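Iota-carrageenase (Alteromonas sp., PDB 1H80) hydrolyses the beta-1,4 linkages of iota-carrageenan, a sulfated galactan of red algal cell walls, in endo fashion and with inversion of anomeric configuration. Local coordinates at residues N96-E101 against V134-D139; T357-Y362 against K427-P432. All coordinates share one frame; numbering follows the deposited sequence.

Contact 1 (N96-E101 against V134-D139); sequences NHRLFE and VFKLGD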
ATOM      1  N   ASN A  96      12.941   5.275  11.195  1.00 24.65           N
ATOM      2  CA  ASN A  96      11.832   4.529  10.620  1.00 23.15           C
ATOM      3  C   ASN A  96      12.048   3.069  10.978  1.00 22.12           C
ATOM      4  O   ASN A  96      13.118   2.508  10.731  1.00 22.70           O
ATOM      5  CB  ASN A  96      11.788   4.709   9.104  1.00 23.38           C
ATOM      6  CG  ASN A  96      11.637   6.159   8.704  1.00 23.22           C
ATOM      7  OD1 ASN A  96      10.939   6.923   9.369  1.00 23.98           O
ATOM      8  ND2 ASN A  96      12.279   6.544   7.608  1.00 24.26           N
ATOM      9  N   HIS A  97      11.030   2.459  11.565  1.00 20.04           N
ATOM     10  CA  HIS A  97      11.139   1.077  11.994  1.00 19.36           C
ATOM     11  C   HIS A  97      10.203   0.119  11.289  1.00 18.42           C
ATOM     12  O   HIS A  97       9.150   0.504  10.786  1.00 17.59           O
ATOM     13  CB  HIS A  97      10.883   1.000  13.496  1.00 19.99           C
ATOM     14  CG  HIS A  97      11.814   1.841  14.308  1.00 21.17           C
ATOM     15  ND1 HIS A  97      11.401   2.548  15.415  1.00 22.41           N
ATOM     16  CD2 HIS A  97      13.141   2.080  14.183  1.00 22.18           C
ATOM     17  CE1 HIS A  97      12.431   3.186  15.939  1.00 22.72           C
ATOM     18  NE2 HIS A  97      13.501   2.918  15.209  1.00 22.19           N
ATOM     19  N   ARG A  98      10.608  -1.145  11.254  1.00 18.39           N
ATOM     20  CA  ARG A  98       9.810  -2.197  10.644  1.00 18.58           C
ATOM     21  C   ARG A  98       9.912  -3.402  11.562  1.00 17.81           C
ATOM     22  O   ARG A  98      10.940  -3.611  12.204  1.00 17.18           O
ATOM     23  CB  ARG A  98      10.349  -2.574   9.260  1.00 20.44           C
ATOM     24  CG  ARG A  98      10.565  -1.404   8.316  0.50 23.51           C
ATOM     25  CD  ARG A  98      12.007  -0.931   8.372  0.50 25.67           C
ATOM     26  NE  ARG A  98      12.237   0.232   7.522  0.50 29.12           N
ATOM     27  CZ  ARG A  98      13.437   0.741   7.266  0.50 30.05           C
ATOM     28  NH1 ARG A  98      14.520   0.187   7.793  0.50 31.41           N
ATOM     29  NH2 ARG A  98      13.553   1.808   6.487  0.50 31.62           N
ATOM     30  N   LEU A  99       8.848  -4.189  11.639  1.00 16.53           N
ATOM     31  CA  LEU A  99       8.874  -5.374  12.477  1.00 16.07           C
ATOM     32  C   LEU A  99       9.783  -6.375  11.779  1.00 15.23           C
ATOM     33  O   LEU A  99      10.674  -6.964  12.394  1.00 13.58           O
ATOM     34  CB  LEU A  99       7.476  -5.979  12.619  1.00 17.45           C
ATOM     35  CG  LEU A  99       6.437  -5.267  13.484  1.00 19.75           C
ATOM     36  CD1 LEU A  99       5.126  -6.029  13.398  1.00 20.52           C
ATOM     37  CD2 LEU A  99       6.908  -5.194  14.921  1.00 22.35           C
ATOM     38  N   PHE A 100       9.572  -6.529  10.473  1.00 14.41           N
ATOM     39  CA  PHE A 100      10.326  -7.489   9.679  1.00 14.14           C
ATOM     40  C   PHE A 100      10.909  -6.907   8.402  1.00 13.99           C
ATOM     41  O   PHE A 100      10.233  -6.184   7.673  1.00 14.89           O
ATOM     42  CB  PHE A 100       9.411  -8.651   9.288  1.00 13.25           C
ATOM     43  CG  PHE A 100       8.546  -9.145  10.409  1.00 13.26           C
ATOM     44  CD1 PHE A 100       9.112  -9.725  11.535  1.00 14.07           C
ATOM     45  CD2 PHE A 100       7.161  -9.020  10.341  1.00 13.84           C
ATOM     46  CE1 PHE A 100       8.313 -10.175  12.584  1.00 14.77           C
ATOM     47  CE2 PHE A 100       6.352  -9.467  11.382  1.00 14.76           C
ATOM     48  CZ  PHE A 100       6.930 -10.045  12.507  1.00 15.05           C
ATOM     49  N   GLU A 101      12.164  -7.238   8.129  1.00 14.05           N
ATOM     50  CA  GLU A 101      12.811  -6.783   6.909  1.00 14.69           C
ATOM     51  C   GLU A 101      13.178  -8.040   6.134  1.00 14.12           C
ATOM     52  O   GLU A 101      13.709  -8.993   6.702  1.00 13.62           O
ATOM     53  CB  GLU A 101      14.048  -5.948   7.234  1.00 17.23           C
ATOM     54  CG  GLU A 101      13.705  -4.691   8.022  1.00 20.27           C
ATOM     55  CD  GLU A 101      14.857  -3.713   8.121  1.00 22.70           C
ATOM     56  OE1 GLU A 101      15.955  -4.121   8.551  0.50 22.56           O
ATOM     57  OE2 GLU A 101      14.657  -2.530   7.772  0.50 23.61           O
ATOM     58  N   VAL A 134       5.071  -3.086   8.833  1.00 13.12           N
ATOM     59  CA  VAL A 134       5.127  -4.472   9.272  1.00 13.06           C
ATOM     60  C   VAL A 134       6.241  -5.202   8.524  1.00 13.20           C
ATOM     61  O   VAL A 134       7.080  -5.867   9.133  1.00 12.83           O
ATOM     62  CB  VAL A 134       3.782  -5.181   9.031  1.00 13.21           C
ATOM     63  CG1 VAL A 134       3.858  -6.623   9.494  1.00 14.07           C
ATOM     64  CG2 VAL A 134       2.678  -4.449   9.781  1.00 13.26           C
ATOM     65  N   PHE A 135       6.244  -5.068   7.203  1.00 13.37           N
ATOM     66  CA  PHE A 135       7.263  -5.693   6.362  1.00 13.42           C
ATOM     67  C   PHE A 135       7.876  -4.695   5.399  1.00 14.20           C
ATOM     68  O   PHE A 135       7.174  -3.872   4.817  1.00 15.32           O
ATOM     69  CB  PHE A 135       6.684  -6.809   5.476  1.00 13.99           C
ATOM     70  CG  PHE A 135       6.421  -8.098   6.184  1.00 12.82           C
ATOM     71  CD1 PHE A 135       5.189  -8.343   6.776  1.00 13.14           C
ATOM     72  CD2 PHE A 135       7.402  -9.085   6.238  1.00 13.45           C
ATOM     73  CE1 PHE A 135       4.933  -9.557   7.410  1.00 13.66           C
ATOM     74  CE2 PHE A 135       7.158 -10.301   6.870  1.00 13.08           C
ATOM     75  CZ  PHE A 135       5.921 -10.536   7.457  1.00 13.41           C
ATOM     76  N   LYS A 136       9.191  -4.766   5.239  1.00 14.06           N
ATOM     77  CA  LYS A 136       9.867  -3.951   4.246  1.00 14.78           C
ATOM     78  C   LYS A 136      10.569  -5.014   3.414  1.00 14.37           C
ATOM     79  O   LYS A 136      11.408  -5.760   3.924  1.00 14.18           O
ATOM     80  CB  LYS A 136      10.897  -3.000   4.849  1.00 15.74           C
ATOM     81  CG  LYS A 136      11.579  -2.172   3.765  1.00 18.83           C
ATOM     82  CD  LYS A 136      12.487  -1.095   4.322  1.00 21.87           C
ATOM     83  CE  LYS A 136      13.118  -0.301   3.187  1.00 24.44           C
ATOM     84  NZ  LYS A 136      13.989   0.803   3.677  1.00 27.04           N
ATOM     85  N   LEU A 137      10.198  -5.102   2.142  1.00 13.20           N
ATOM     86  CA  LEU A 137      10.775  -6.095   1.250  1.00 13.94           C
ATOM     87  C   LEU A 137      11.823  -5.473   0.347  1.00 14.59           C
ATOM     88  O   LEU A 137      11.678  -4.333  -0.095  1.00 16.58           O
ATOM     89  CB  LEU A 137       9.680  -6.725   0.389  1.00 14.82           C
ATOM     90  CG  LEU A 137       8.433  -7.210   1.135  1.00 14.55           C
ATOM     91  CD1 LEU A 137       7.454  -7.795   0.134  1.00 16.99           C
ATOM     92  CD2 LEU A 137       8.814  -8.244   2.189  1.00 17.37           C
ATOM     93  N   GLY A 138      12.879  -6.237   0.087  1.00 13.38           N
ATOM     94  CA  GLY A 138      13.945  -5.780  -0.781  1.00 13.38           C
ATOM     95  C   GLY A 138      14.314  -6.879  -1.760  1.00 12.83           C
ATOM     96  O   GLY A 138      13.497  -7.289  -2.592  1.00 13.46           O
ATOM     97  N   ASP A 139      15.546  -7.365  -1.656  1.00 13.18           N
ATOM     98  CA  ASP A 139      16.034  -8.416  -2.536  1.00 12.78           C
ATOM     99  C   ASP A 139      15.560  -9.786  -2.060  1.00 12.66           C
ATOM    100  O   ASP A 139      16.315 -10.545  -1.445  1.00 13.25           O
ATOM    101  CB  ASP A 139      17.562  -8.394  -2.584  1.00 14.43           C
ATOM    102  CG  ASP A 139      18.121  -9.237  -3.715  1.00 16.37           C
ATOM    103  OD1 ASP A 139      17.374 -10.061  -4.288  1.00 15.99           O
ATOM    104  OD2 ASP A 139      19.320  -9.080  -4.027  1.00 18.86           O
TER

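Contact 2 (T357-Y362 against K427-P432); sequences TARFGY and KRINFP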
ATOM      1  N   THR A 357     -16.703  -2.480  -7.825  1.00 16.82           N
ATOM      2  CA  THR A 357     -17.944  -2.149  -7.137  1.00 16.82           C
ATOM      3  C   THR A 357     -17.664  -1.130  -6.046  1.00 16.21           C
ATOM      4  O   THR A 357     -16.841  -1.361  -5.164  1.00 16.30           O
ATOM      5  CB  THR A 357     -18.586  -3.397  -6.497  1.00 18.21           C
ATOM      6  OG1 THR A 357     -18.839  -4.377  -7.510  1.00 20.73           O
ATOM      7  CG2 THR A 357     -19.904  -3.033  -5.815  1.00 19.99           C
ATOM      8  N   ALA A 358     -18.347   0.007  -6.121  1.00 14.67           N
ATOM      9  CA  ALA A 358     -18.180   1.051  -5.125  1.00 14.33           C
ATOM     10  C   ALA A 358     -19.504   1.266  -4.413  1.00 14.24           C
ATOM     11  O   ALA A 358     -20.503   1.605  -5.039  1.00 14.54           O
ATOM     12  CB  ALA A 358     -17.725   2.348  -5.784  1.00 14.96           C
ATOM     13  N   ARG A 359     -19.508   1.051  -3.103  1.00 14.38           N
ATOM     14  CA  ARG A 359     -20.713   1.253  -2.313  1.00 14.65           C
ATOM     15  C   ARG A 359     -20.573   2.601  -1.623  1.00 14.72           C
ATOM     16  O   ARG A 359     -19.565   2.878  -0.971  1.00 13.58           O
ATOM     17  CB  ARG A 359     -20.877   0.141  -1.274  1.00 16.08           C
ATOM     18  CG  ARG A 359     -22.115   0.302  -0.395  1.00 18.44           C
ATOM     19  CD  ARG A 359     -22.227  -0.831   0.618  1.00 21.63           C
ATOM     20  NE  ARG A 359     -22.615  -2.094  -0.002  1.00 24.36           N
ATOM     21  CZ  ARG A 359     -23.869  -2.434  -0.288  1.00 25.76           C
ATOM     22  NH1 ARG A 359     -24.866  -1.606  -0.008  1.00 27.03           N
ATOM     23  NH2 ARG A 359     -24.128  -3.607  -0.856  1.00 26.96           N
ATOM     24  N   PHE A 360     -21.593   3.434  -1.777  1.00 14.28           N
ATOM     25  CA  PHE A 360     -21.610   4.772  -1.201  1.00 15.71           C
ATOM     26  C   PHE A 360     -21.549   4.772   0.323  1.00 15.35           C
ATOM     27  O   PHE A 360     -22.105   3.893   0.980  1.00 16.15           O
ATOM     28  CB  PHE A 360     -22.880   5.495  -1.651  1.00 15.86           C
ATOM     29  CG  PHE A 360     -22.977   6.912  -1.171  1.00 16.13           C
ATOM     30  CD1 PHE A 360     -22.240   7.920  -1.780  1.00 16.92           C
ATOM     31  CD2 PHE A 360     -23.803   7.237  -0.102  1.00 17.17           C
ATOM     32  CE1 PHE A 360     -22.324   9.239  -1.330  1.00 17.17           C
ATOM     33  CE2 PHE A 360     -23.892   8.549   0.355  1.00 17.31           C
ATOM     34  CZ  PHE A 360     -23.151   9.551  -0.260  1.00 16.74           C
ATOM     35  N   GLY A 361     -20.871   5.775   0.870  1.00 15.35           N
ATOM     36  CA  GLY A 361     -20.753   5.923   2.308  1.00 15.41           C
ATOM     37  C   GLY A 361     -20.492   7.382   2.638  1.00 15.26           C
ATOM     38  O   GLY A 361     -20.177   8.169   1.747  1.00 15.18           O
ATOM     39  N   TYR A 362     -20.607   7.746   3.911  1.00 15.77           N
ATOM     40  CA  TYR A 362     -20.392   9.126   4.340  1.00 16.18           C
ATOM     41  C   TYR A 362     -19.061   9.346   5.048  1.00 16.29           C
ATOM     42  O   TYR A 362     -18.771  10.455   5.496  1.00 16.62           O
ATOM     43  CB  TYR A 362     -21.523   9.555   5.282  1.00 16.91           C
ATOM     44  CG  TYR A 362     -22.868   9.662   4.609  1.00 18.47           C
ATOM     45  CD1 TYR A 362     -23.180  10.762   3.814  1.00 19.62           C
ATOM     46  CD2 TYR A 362     -23.819   8.651   4.742  1.00 19.70           C
ATOM     47  CE1 TYR A 362     -24.406  10.857   3.162  1.00 20.32           C
ATOM     48  CE2 TYR A 362     -25.050   8.733   4.092  1.00 20.77           C
ATOM     49  CZ  TYR A 362     -25.334   9.839   3.304  1.00 21.20           C
ATOM     50  OH  TYR A 362     -26.541   9.920   2.648  1.00 22.51           O
ATOM     51  N   LYS A 427     -19.583  -0.862 -11.194  1.00 18.53           N
ATOM     52  CA  LYS A 427     -20.907  -0.688 -10.614  1.00 19.82           C
ATOM     53  C   LYS A 427     -20.874   0.148  -9.345  1.00 18.85           C
ATOM     54  O   LYS A 427     -19.896   0.130  -8.599  1.00 18.70           O
ATOM     55  CB  LYS A 427     -21.521  -2.052 -10.293  1.00 22.24           C
ATOM     56  CG  LYS A 427     -21.755  -2.942 -11.504  1.00 26.02           C
ATOM     57  CD  LYS A 427     -22.213  -4.328 -11.081  1.00 29.54           C
ATOM     58  CE  LYS A 427     -22.493  -5.219 -12.283  1.00 31.38           C
ATOM     59  NZ  LYS A 427     -23.629  -4.714 -13.103  1.00 33.68           N
ATOM     60  N   ARG A 428     -21.952   0.887  -9.115  1.00 18.71           N
ATOM     61  CA  ARG A 428     -22.081   1.715  -7.928  1.00 18.25           C
ATOM     62  C   ARG A 428     -23.313   1.270  -7.166  1.00 18.39           C
ATOM     63  O   ARG A 428     -24.297   0.822  -7.760  1.00 18.74           O
ATOM     64  CB  ARG A 428     -22.234   3.189  -8.297  1.00 18.75           C
ATOM     65  CG  ARG A 428     -20.998   3.834  -8.882  1.00 20.23           C
ATOM     66  CD  ARG A 428     -21.256   5.309  -9.084  1.00 21.66           C
ATOM     67  NE  ARG A 428     -22.401   5.518  -9.963  1.00 23.03           N
ATOM     68  CZ  ARG A 428     -23.103   6.644 -10.022  1.00 24.09           C
ATOM     69  NH1 ARG A 428     -22.777   7.672  -9.248  1.00 24.50           N
ATOM     70  NH2 ARG A 428     -24.134   6.738 -10.849  1.00 25.54           N
ATOM     71  N   ILE A 429     -23.253   1.392  -5.847  1.00 17.93           N
ATOM     72  CA  ILE A 429     -24.364   1.010  -4.992  1.00 17.84           C
ATOM     73  C   ILE A 429     -24.698   2.129  -4.011  1.00 17.84           C
ATOM     74  O   ILE A 429     -23.822   2.647  -3.323  1.00 16.81           O
ATOM     75  CB  ILE A 429     -24.033  -0.258  -4.181  1.00 18.41           C
ATOM     76  CG1 ILE A 429     -23.750  -1.429  -5.123  1.00 19.13           C
ATOM     77  CG2 ILE A 429     -25.194  -0.589  -3.246  1.00 18.42           C
ATOM     78  CD1 ILE A 429     -23.357  -2.702  -4.403  1.00 21.73           C
ATOM     79  N   ASN A 430     -25.975   2.494  -3.968  1.00 18.04           N
ATOM     80  CA  ASN A 430     -26.495   3.523  -3.073  1.00 19.18           C
ATOM     81  C   ASN A 430     -25.935   4.932  -3.218  1.00 18.06           C
ATOM     82  O   ASN A 430     -25.916   5.694  -2.250  1.00 18.19           O
ATOM     83  CB  ASN A 430     -26.359   3.070  -1.617  1.00 21.88           C
ATOM     84  CG  ASN A 430     -27.230   1.867  -1.298  1.00 25.25           C
ATOM     85  OD1 ASN A 430     -28.059   1.455  -2.112  1.00 27.24           O
ATOM     86  ND2 ASN A 430     -27.052   1.302  -0.109  1.00 27.14           N
ATOM     87  N   PHE A 431     -25.478   5.288  -4.411  1.00 17.68           N
ATOM     88  CA  PHE A 431     -24.971   6.635  -4.621  1.00 17.78           C
ATOM     89  C   PHE A 431     -26.167   7.557  -4.813  1.00 18.31           C
ATOM     90  O   PHE A 431     -27.185   7.156  -5.381  1.00 19.11           O
ATOM     91  CB  PHE A 431     -24.068   6.692  -5.854  1.00 17.47           C
ATOM     92  CG  PHE A 431     -22.617   6.444  -5.553  1.00 17.97           C
ATOM     93  CD1 PHE A 431     -22.168   5.168  -5.233  1.00 17.37           C
ATOM     94  CD2 PHE A 431     -21.700   7.491  -5.584  1.00 17.86           C
ATOM     95  CE1 PHE A 431     -20.825   4.935  -4.948  1.00 16.67           C
ATOM     96  CE2 PHE A 431     -20.351   7.270  -5.302  1.00 17.88           C
ATOM     97  CZ  PHE A 431     -19.913   5.986  -4.982  1.00 17.02           C
ATOM     98  N   PRO A 432     -26.070   8.799  -4.321  1.00 18.74           N
ATOM     99  CA  PRO A 432     -27.181   9.743  -4.469  1.00 19.06           C
ATOM    100  C   PRO A 432     -27.371  10.157  -5.923  1.00 18.92           C
ATOM    101  O   PRO A 432     -26.483   9.982  -6.755  1.00 18.84           O
ATOM    102  CB  PRO A 432     -26.761  10.908  -3.582  1.00 19.14           C
ATOM    103  CG  PRO A 432     -25.268  10.890  -3.694  1.00 19.55           C
ATOM    104  CD  PRO A 432     -24.950   9.414  -3.587  1.00 19.21           C
TER
HETATM  105  O   HOH W   1     -24.476   2.664   1.202  1.00 30.04           O

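Contact 1 (N96-E101 against V134-D139)
A fully extended Lys136, its CG opposite the main-chain nitrogen (chi1 180°), passes obliquely over the guanidinium of Arg98, which a bend at chi2 (95°) brings beneath it. CD of Lys136 sits over one face of that group, toward its rim, 3.5 Å from Arg98 NE, while Asn96 O lies over the opposite face. Arg98 is modelled in two conformations; in this one its NH2 comes within 3.0 Å of Lys136 NZ, a close approach of like charges best treated as doubtful. The same reserve applies to the salt bridge from Arg98 NH1 to Glu101 OE2 (2.7 Å), whose hydrogen bond is weak. The other carboxylate oxygen of Glu101, OE1, is bonded to Gln71. Beneath these charges, strands 97-102 and 132-141 pair in parallel as neighbouring rungs of the right-handed beta-helix, the fold of the pectate lyase-like clan, and both chains turn a corner here, at Leu99 and Val134. Phe100 N donates to Val134 O (2.9 Å), and Phe100 O receives Lys136 N at 3.0 Å. Phe100 and Phe135 fall at equivalent positions of their rungs and point together to the face away from the charges. Their rings meet obliquely, planes 43° apart, with CD2 of Phe100 over the rim of the Phe135 face, 3.5 Å from CZ. Phe113 touches both rings, continuing the aromatic cluster in the interior, and at the corner Leu99 CD1 packs against Val134 CG1 (4.1 Å).

Contact 2 (T357-Y362 against K427-P432)
Strands 357-359 and 427-429 run parallel, their axes 4.7 Å apart at closest and inclined by 17°, and three backbone hydrogen bonds join them: Ala358 N to Lys427 O, Ile429 N to Ala358 O and Phe360 N to Ile429 O. Past these bonds the chains leave the sheet, and aromatic side chains take over the contact. Phe360, swung out trans to its main-chain nitrogen (chi1 -177°), reaches across so that its ring edge meets the face of Phe431, with planes at 63°; its CB also lies over that face, 4.0 Å from the centroid of the Phe431 ring. Pro432 CD then covers a face of the Phe360 ring in a CH-pi contact, 3.6 Å from its centroid. Here strand 421-429 adds in parallel to strand 351-359 toward the C-terminal part of the beta-helix, and Arg359 also hydrogen-bonds through its backbone to Ser268 of strand 261-269. On the face bearing Thr357, Arg359 and Ile429, the arginine bends at chi3 to set its guanidinium over Ile429 CG2, 3.4 Å from NH1, while Thr357 CG2 meets Ile429 CD1. A water donates to Phe360 O (2.7 Å) and accepts from Asn430 ND2, bridging the two departing chains.

How the contacts relate
Contacts 1 and 2 are two steps of the same beta-helix, met one after the other along the chain and lying on opposite sides of its centre. Their own centres are 35 Å apart and their nearest atoms about 25 Å; further beta-helix strands, among them 177-185, 202-210, 231-243 and 261-269, lie between them, the last pairing directly with 351-359. Contact 1 is buried, about 13 Å from the chain's centre, whereas contact 2 lies at the surface, about 23 Å from it. No residue of either is a known metal ligand: nearest to contact 1 are a sodium, bound by Leu132, Thr155, Ile156 and Phe157, about 7 Å from the Val134 side chain, and a calcium about 12 Å from that of Leu99.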